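Local coordinates for protein 2''-aminoglycoside nucleotidyltransferase (Klebsiella pneumoniae, PDB 4WQK) that adenylates the 2''-hydroxyl group of kanamycin, gentamicin, tobramycin and related aminoglycosides, using magnesium, and so makes bacteria resistant to these antibiotics, at residues S125-A137 with H149-G161. Numbering follows the deposited sequence. Where two conformers were deposited one is given.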
loop_
_atom_site.group_PDB
_atom_site.type_symbol
_atom_site.label_atom_id
_atom_site.label_comp_id
_atom_site.label_asym_id
_atom_site.label_seq_id
_atom_site.Cartn_x
_atom_site.Cartn_y
_atom_site.Cartn_z
ATOM N N SER A 125 5.816 -4.765 1.371
ATOM C CA SER A 125 6.780 -5.061 2.421
ATOM C C SER A 125 6.903 -3.922 3.442
ATOM O O SER A 125 6.556 -2.769 3.163
ATOM C CB SER A 125 8.134 -5.321 1.799
ATOM O OG SER A 125 8.613 -4.088 1.237
ATOM N N TRP A 126 7.359 -4.264 4.642
ATOM C CA TRP A 126 7.648 -3.220 5.623
ATOM C C TRP A 126 8.601 -2.192 5.042
ATOM O O TRP A 126 8.406 -0.985 5.291
ATOM C CB TRP A 126 8.263 -3.796 6.909
ATOM C CG TRP A 126 7.333 -4.555 7.798
ATOM C CD1 TRP A 126 7.458 -5.867 8.177
ATOM C CD2 TRP A 126 6.202 -4.037 8.501
ATOM N NE1 TRP A 126 6.450 -6.193 9.054
ATOM C CE2 TRP A 126 5.666 -5.083 9.263
ATOM C CE3 TRP A 126 5.577 -2.789 8.554
ATOM C CZ2 TRP A 126 4.529 -4.912 10.079
ATOM C CZ3 TRP A 126 4.470 -2.624 9.357
ATOM C CH2 TRP A 126 3.929 -3.687 10.077
ATOM N N GLU A 127 9.622 -2.618 4.302
ATOM C CA GLU A 127 10.581 -1.637 3.770
ATOM C C GLU A 127 9.886 -0.665 2.812
ATOM O O GLU A 127 10.185 0.540 2.841
ATOM C CB GLU A 127 11.729 -2.382 3.071
ATOM C CG GLU A 127 12.616 -3.143 4.015
ATOM C CD GLU A 127 12.094 -4.579 4.377
ATOM O OE1 GLU A 127 10.919 -5.014 4.116
ATOM O OE2 GLU A 127 12.907 -5.316 4.971
ATOM N N ALA A 128 8.981 -1.165 1.968
ATOM C CA ALA A 128 8.224 -0.295 1.071
ATOM C C ALA A 128 7.305 0.653 1.811
ATOM O O ALA A 128 7.170 1.823 1.432
ATOM C CB ALA A 128 7.411 -1.144 0.053
ATOM N N ILE A 129 6.656 0.138 2.851
ATOM C CA ILE A 129 5.764 0.951 3.677
ATOM C C ILE A 129 6.542 2.106 4.304
ATOM O O ILE A 129 6.148 3.297 4.243
ATOM C CB ILE A 129 5.097 0.072 4.749
ATOM C CG1 ILE A 129 4.148 -0.914 4.085
ATOM C CG2 ILE A 129 4.382 0.908 5.821
ATOM C CD1 ILE A 129 3.657 -2.022 5.053
ATOM N N ILE A 130 7.695 1.789 4.870
ATOM C CA ILE A 130 8.499 2.790 5.565
ATOM C C ILE A 130 9.139 3.771 4.558
ATOM O O ILE A 130 9.188 4.981 4.810
ATOM C CB ILE A 130 9.556 2.077 6.423
ATOM C CG1 ILE A 130 8.840 1.379 7.568
ATOM C CG2 ILE A 130 10.608 3.063 6.960
ATOM C CD1 ILE A 130 9.689 0.418 8.303
ATOM N N TRP A 131 9.598 3.271 3.406
ATOM C CA TRP A 131 10.140 4.115 2.361
ATOM C C TRP A 131 9.180 5.257 1.981
ATOM O O TRP A 131 9.616 6.384 1.771
ATOM C CB TRP A 131 10.432 3.251 1.136
ATOM C CG TRP A 131 11.276 3.835 0.052
ATOM C CD1 TRP A 131 10.838 4.317 -1.165
ATOM C CD2 TRP A 131 12.707 3.918 0.024
ATOM N NE1 TRP A 131 11.911 4.687 -1.939
ATOM C CE2 TRP A 131 13.073 4.487 -1.227
ATOM C CE3 TRP A 131 13.727 3.597 0.937
ATOM C CZ2 TRP A 131 14.402 4.696 -1.581
ATOM C CZ3 TRP A 131 15.027 3.811 0.592
ATOM C CH2 TRP A 131 15.372 4.351 -0.673
ATOM N N ASP A 132 7.885 4.954 1.881
ATOM C CA ASP A 132 6.930 6.010 1.524
ATOM C C ASP A 132 6.842 7.091 2.569
ATOM O O ASP A 132 6.577 8.259 2.251
ATOM C CB ASP A 132 5.535 5.427 1.291
ATOM C CG ASP A 132 5.203 5.341 -0.179
ATOM O OD1 ASP A 132 6.001 5.857 -0.999
ATOM O OD2 ASP A 132 4.175 4.733 -0.525
ATOM N N TYR A 133 7.016 6.746 3.848
ATOM C CA TYR A 133 7.068 7.784 4.859
ATOM C C TYR A 133 8.272 8.712 4.678
ATOM O O TYR A 133 8.231 9.869 5.053
ATOM C CB TYR A 133 7.125 7.217 6.283
ATOM C CG TYR A 133 5.804 6.683 6.769
ATOM C CD1 TYR A 133 4.835 7.521 7.291
ATOM C CD2 TYR A 133 5.540 5.323 6.711
ATOM C CE1 TYR A 133 3.597 6.992 7.734
ATOM C CE2 TYR A 133 4.337 4.792 7.153
ATOM C CZ TYR A 133 3.378 5.628 7.655
ATOM O OH TYR A 133 2.195 5.051 8.071
ATOM N N PHE A 134 9.355 8.209 4.089
ATOM C CA PHE A 134 10.498 9.063 3.852
ATOM C C PHE A 134 10.172 10.150 2.821
ATOM O O PHE A 134 10.580 11.308 2.980
ATOM C CB PHE A 134 11.728 8.250 3.403
ATOM C CG PHE A 134 12.193 7.232 4.428
ATOM C CD1 PHE A 134 11.921 7.386 5.790
ATOM C CD2 PHE A 134 12.934 6.133 4.004
ATOM C CE1 PHE A 134 12.379 6.426 6.718
ATOM C CE2 PHE A 134 13.391 5.177 4.935
ATOM C CZ PHE A 134 13.127 5.349 6.279
ATOM N N TYR A 135 9.417 9.788 1.780
ATOM C CA TYR A 135 8.958 10.836 0.853
ATOM C C TYR A 135 8.076 11.858 1.558
ATOM O O TYR A 135 8.197 13.071 1.314
ATOM C CB TYR A 135 8.179 10.251 -0.315
ATOM C CG TYR A 135 8.951 9.384 -1.269
ATOM C CD1 TYR A 135 9.980 9.916 -2.053
ATOM C CD2 TYR A 135 8.638 8.056 -1.397
ATOM C CE1 TYR A 135 10.673 9.089 -2.965
ATOM C CE2 TYR A 135 9.293 7.239 -2.285
ATOM C CZ TYR A 135 10.335 7.752 -3.044
ATOM O OH TYR A 135 11.002 6.916 -3.945
ATOM N N TYR A 136 7.185 11.365 2.415
ATOM C CA TYR A 136 6.288 12.227 3.163
ATOM C C TYR A 136 7.090 13.201 4.041
ATOM O O TYR A 136 6.737 14.391 4.148
ATOM C CB TYR A 136 5.315 11.340 3.970
ATOM C CG TYR A 136 4.255 12.110 4.724
ATOM C CD1 TYR A 136 3.586 13.172 4.132
ATOM C CD2 TYR A 136 3.928 11.778 6.027
ATOM C CE1 TYR A 136 2.599 13.870 4.820
ATOM C CE2 TYR A 136 2.950 12.479 6.731
ATOM C CZ TYR A 136 2.295 13.528 6.124
ATOM O OH TYR A 136 1.328 14.244 6.806
ATOM N N ALA A 137 8.189 12.746 4.643
ATOM C CA ALA A 137 8.997 13.625 5.491
ATOM C C ALA A 137 9.650 14.763 4.694
ATOM O O ALA A 137 9.896 15.852 5.227
ATOM C CB ALA A 137 10.062 12.833 6.233
ATOM N N HIS A 149 -0.153 9.676 11.651
ATOM C CA HIS A 149 0.926 9.237 10.771
ATOM C C HIS A 149 2.170 8.970 11.548
ATOM O O HIS A 149 2.930 8.037 11.241
ATOM C CB HIS A 149 1.197 10.267 9.702
ATOM C CG HIS A 149 0.067 10.419 8.750
ATOM N ND1 HIS A 149 -0.664 9.339 8.292
ATOM C CD2 HIS A 149 -0.472 11.515 8.170
ATOM C CE1 HIS A 149 -1.599 9.765 7.466
ATOM N NE2 HIS A 149 -1.510 11.082 7.381
ATOM N N ILE A 150 2.371 9.781 12.572
ATOM C CA ILE A 150 3.478 9.577 13.470
ATOM C C ILE A 150 3.309 8.198 14.120
ATOM O O ILE A 150 4.253 7.408 14.169
ATOM C CB ILE A 150 3.523 10.697 14.501
ATOM C CG1 ILE A 150 3.796 12.030 13.798
ATOM C CG2 ILE A 150 4.650 10.469 15.491
ATOM C CD1 ILE A 150 5.196 12.141 13.295
ATOM N N GLU A 151 2.103 7.884 14.565
ATOM C CA GLU A 151 1.885 6.608 15.240
ATOM C C GLU A 151 2.032 5.423 14.294
ATOM O O GLU A 151 2.598 4.390 14.691
ATOM C CB GLU A 151 0.507 6.579 15.903
ATOM C CG GLU A 151 0.408 7.568 17.044
ATOM C CD GLU A 151 -0.956 7.587 17.724
ATOM O OE1 GLU A 151 -1.939 7.089 17.123
ATOM O OE2 GLU A 151 -1.041 8.107 18.863
ATOM N N SER A 152 1.520 5.534 13.069
ATOM C CA SER A 152 1.602 4.412 12.135
ATOM C C SER A 152 3.065 4.192 11.737
ATOM O O SER A 152 3.528 3.043 11.643
ATOM C CB SER A 152 0.720 4.644 10.896
ATOM O OG SER A 152 -0.643 4.302 11.130
ATOM N N TYR A 153 3.810 5.288 11.535
ATOM C CA TYR A 153 5.241 5.179 11.252
ATOM C C TYR A 153 5.989 4.457 12.352
ATOM O O TYR A 153 6.760 3.527 12.065
ATOM C CB TYR A 153 5.859 6.564 11.048
ATOM C CG TYR A 153 7.355 6.572 10.795
ATOM C CD1 TYR A 153 7.874 6.145 9.574
ATOM C CD2 TYR A 153 8.251 6.972 11.775
ATOM C CE1 TYR A 153 9.239 6.145 9.320
ATOM C CE2 TYR A 153 9.635 6.961 11.525
ATOM C CZ TYR A 153 10.110 6.569 10.299
ATOM O OH TYR A 153 11.476 6.569 10.059
ATOM N N ARG A 154 5.778 4.866 13.608
ATOM C CA ARG A 154 6.527 4.236 14.685
ATOM C C ARG A 154 6.140 2.774 14.828
ATOM O O ARG A 154 7.000 1.967 15.121
ATOM C CB ARG A 154 6.360 4.957 16.018
ATOM C CG ARG A 154 7.184 6.216 16.118
ATOM C CD ARG A 154 7.021 6.740 17.539
ATOM N NE ARG A 154 7.192 8.211 17.563
ATOM C CZ ARG A 154 8.256 8.903 17.977
ATOM N NH1 ARG A 154 9.299 8.304 18.500
ATOM N NH2 ARG A 154 8.244 10.216 17.903
ATOM N N LEU A 155 4.888 2.433 14.560
ATOM C CA LEU A 155 4.475 1.028 14.568
ATOM C C LEU A 155 5.185 0.195 13.496
ATOM O O LEU A 155 5.680 -0.902 13.779
ATOM C CB LEU A 155 2.980 0.965 14.382
ATOM C CG LEU A 155 2.297 -0.372 14.472
ATOM C CD1 LEU A 155 2.835 -1.144 15.697
ATOM C CD2 LEU A 155 0.810 -0.066 14.615
ATOM N N ALA A 156 5.259 0.689 12.272
ATOM C CA ALA A 156 6.026 0.041 11.213
ATOM C C ALA A 156 7.507 -0.071 11.608
ATOM O O ALA A 156 8.129 -1.118 11.422
ATOM C CB ALA A 156 5.862 0.814 9.918
ATOM N N CYS A 157 8.047 0.971 12.209
ATOM C CA CYS A 157 9.449 0.865 12.593
ATOM C C CYS A 157 9.687 -0.111 13.735
ATOM O O CYS A 157 10.711 -0.807 13.723
ATOM C CB CYS A 157 10.022 2.210 12.988
ATOM S SG CYS A 157 10.054 3.474 11.666
ATOM N N THR A 158 8.769 -0.215 14.701
ATOM C CA THR A 158 8.903 -1.221 15.748
ATOM C C THR A 158 8.867 -2.632 15.119
ATOM O O THR A 158 9.603 -3.538 15.557
ATOM C CB THR A 158 7.793 -1.081 16.769
ATOM O OG1 THR A 158 7.924 0.190 17.407
ATOM C CG2 THR A 158 7.866 -2.138 17.839
ATOM N N SER A 159 8.036 -2.798 14.094
ATOM C CA SER A 159 7.865 -4.124 13.497
ATOM C C SER A 159 9.088 -4.527 12.665
ATOM O O SER A 159 9.491 -5.700 12.688
ATOM C CB SER A 159 6.598 -4.143 12.641
ATOM O OG SER A 159 5.428 -3.835 13.412
ATOM N N LEU A 160 9.675 -3.595 11.930
ATOM C CA LEU A 160 10.864 -3.897 11.115
ATOM C C LEU A 160 12.130 -3.913 11.972
ATOM O O LEU A 160 13.033 -4.732 11.764
ATOM C CB LEU A 160 11.000 -2.868 9.988
ATOM C CG LEU A 160 12.140 -3.249 9.016
ATOM C CD1 LEU A 160 11.874 -4.560 8.299
ATOM C CD2 LEU A 160 12.270 -2.065 8.045
ATOM N N GLY A 161 12.173 -2.989 12.936
ATOM C CA GLY A 161 13.271 -2.877 13.864
ATOM C C GLY A 161 14.125 -1.645 13.582
ATOM O O GLY A 161 14.391 -1.268 12.442
HETATM O O HOH W 1 -0.093 6.666 8.171
#
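Ser159 CB lies over one face of the Trp126 indole in a CH-pi contact, 3.7 Å from the centroid of the six-membered ring, and Tyr153 CB covers a face of the Tyr133 ring in the same manner. These groups join two helices of the C-terminal domain, 126-139 and 147-160, as a roughly antiparallel pair; the axes of the segments 126-137 and 149-160 come within 10.0 Å. The edge of the Tyr153 ring is also turned toward the Tyr133 face, an offset edge-to-face pair with planes at 64°; at the far end of the same ring, Tyr153 OH lies at the edge of the Phe134 ring, near its plane and 3.5 Å from Phe134 CE1.

Between Trp126 and Tyr133 on the same helix, Ile130 packs as a knob into the hole formed by Tyr153, Ala156, Cys157 and Leu160. With its CG1 beside the backbone N (chi1 -69°), Ile130 carries CD1 to 3.6 Å from Leu160 CD2, while CG2 faces Tyr153 CE1. Ala156 CB fits between Trp126 CZ3 and Ile130 CG1, its small side chain letting both come close. Helix 28-36 of the N-terminal domain packs against Ile129, Tyr133 and Ser159, and its Arg35 makes a cation-pi contact with Trp126, so the pair also borders the domain interface.

Toward the magnesium site, the His149 side chain is about 8 Å from those of Asp45 and Asp47. There a water joins the helices, hydrogen-bonded to both Tyr133 OH at 2.8 Å and His149 ND1 at 2.7 Å.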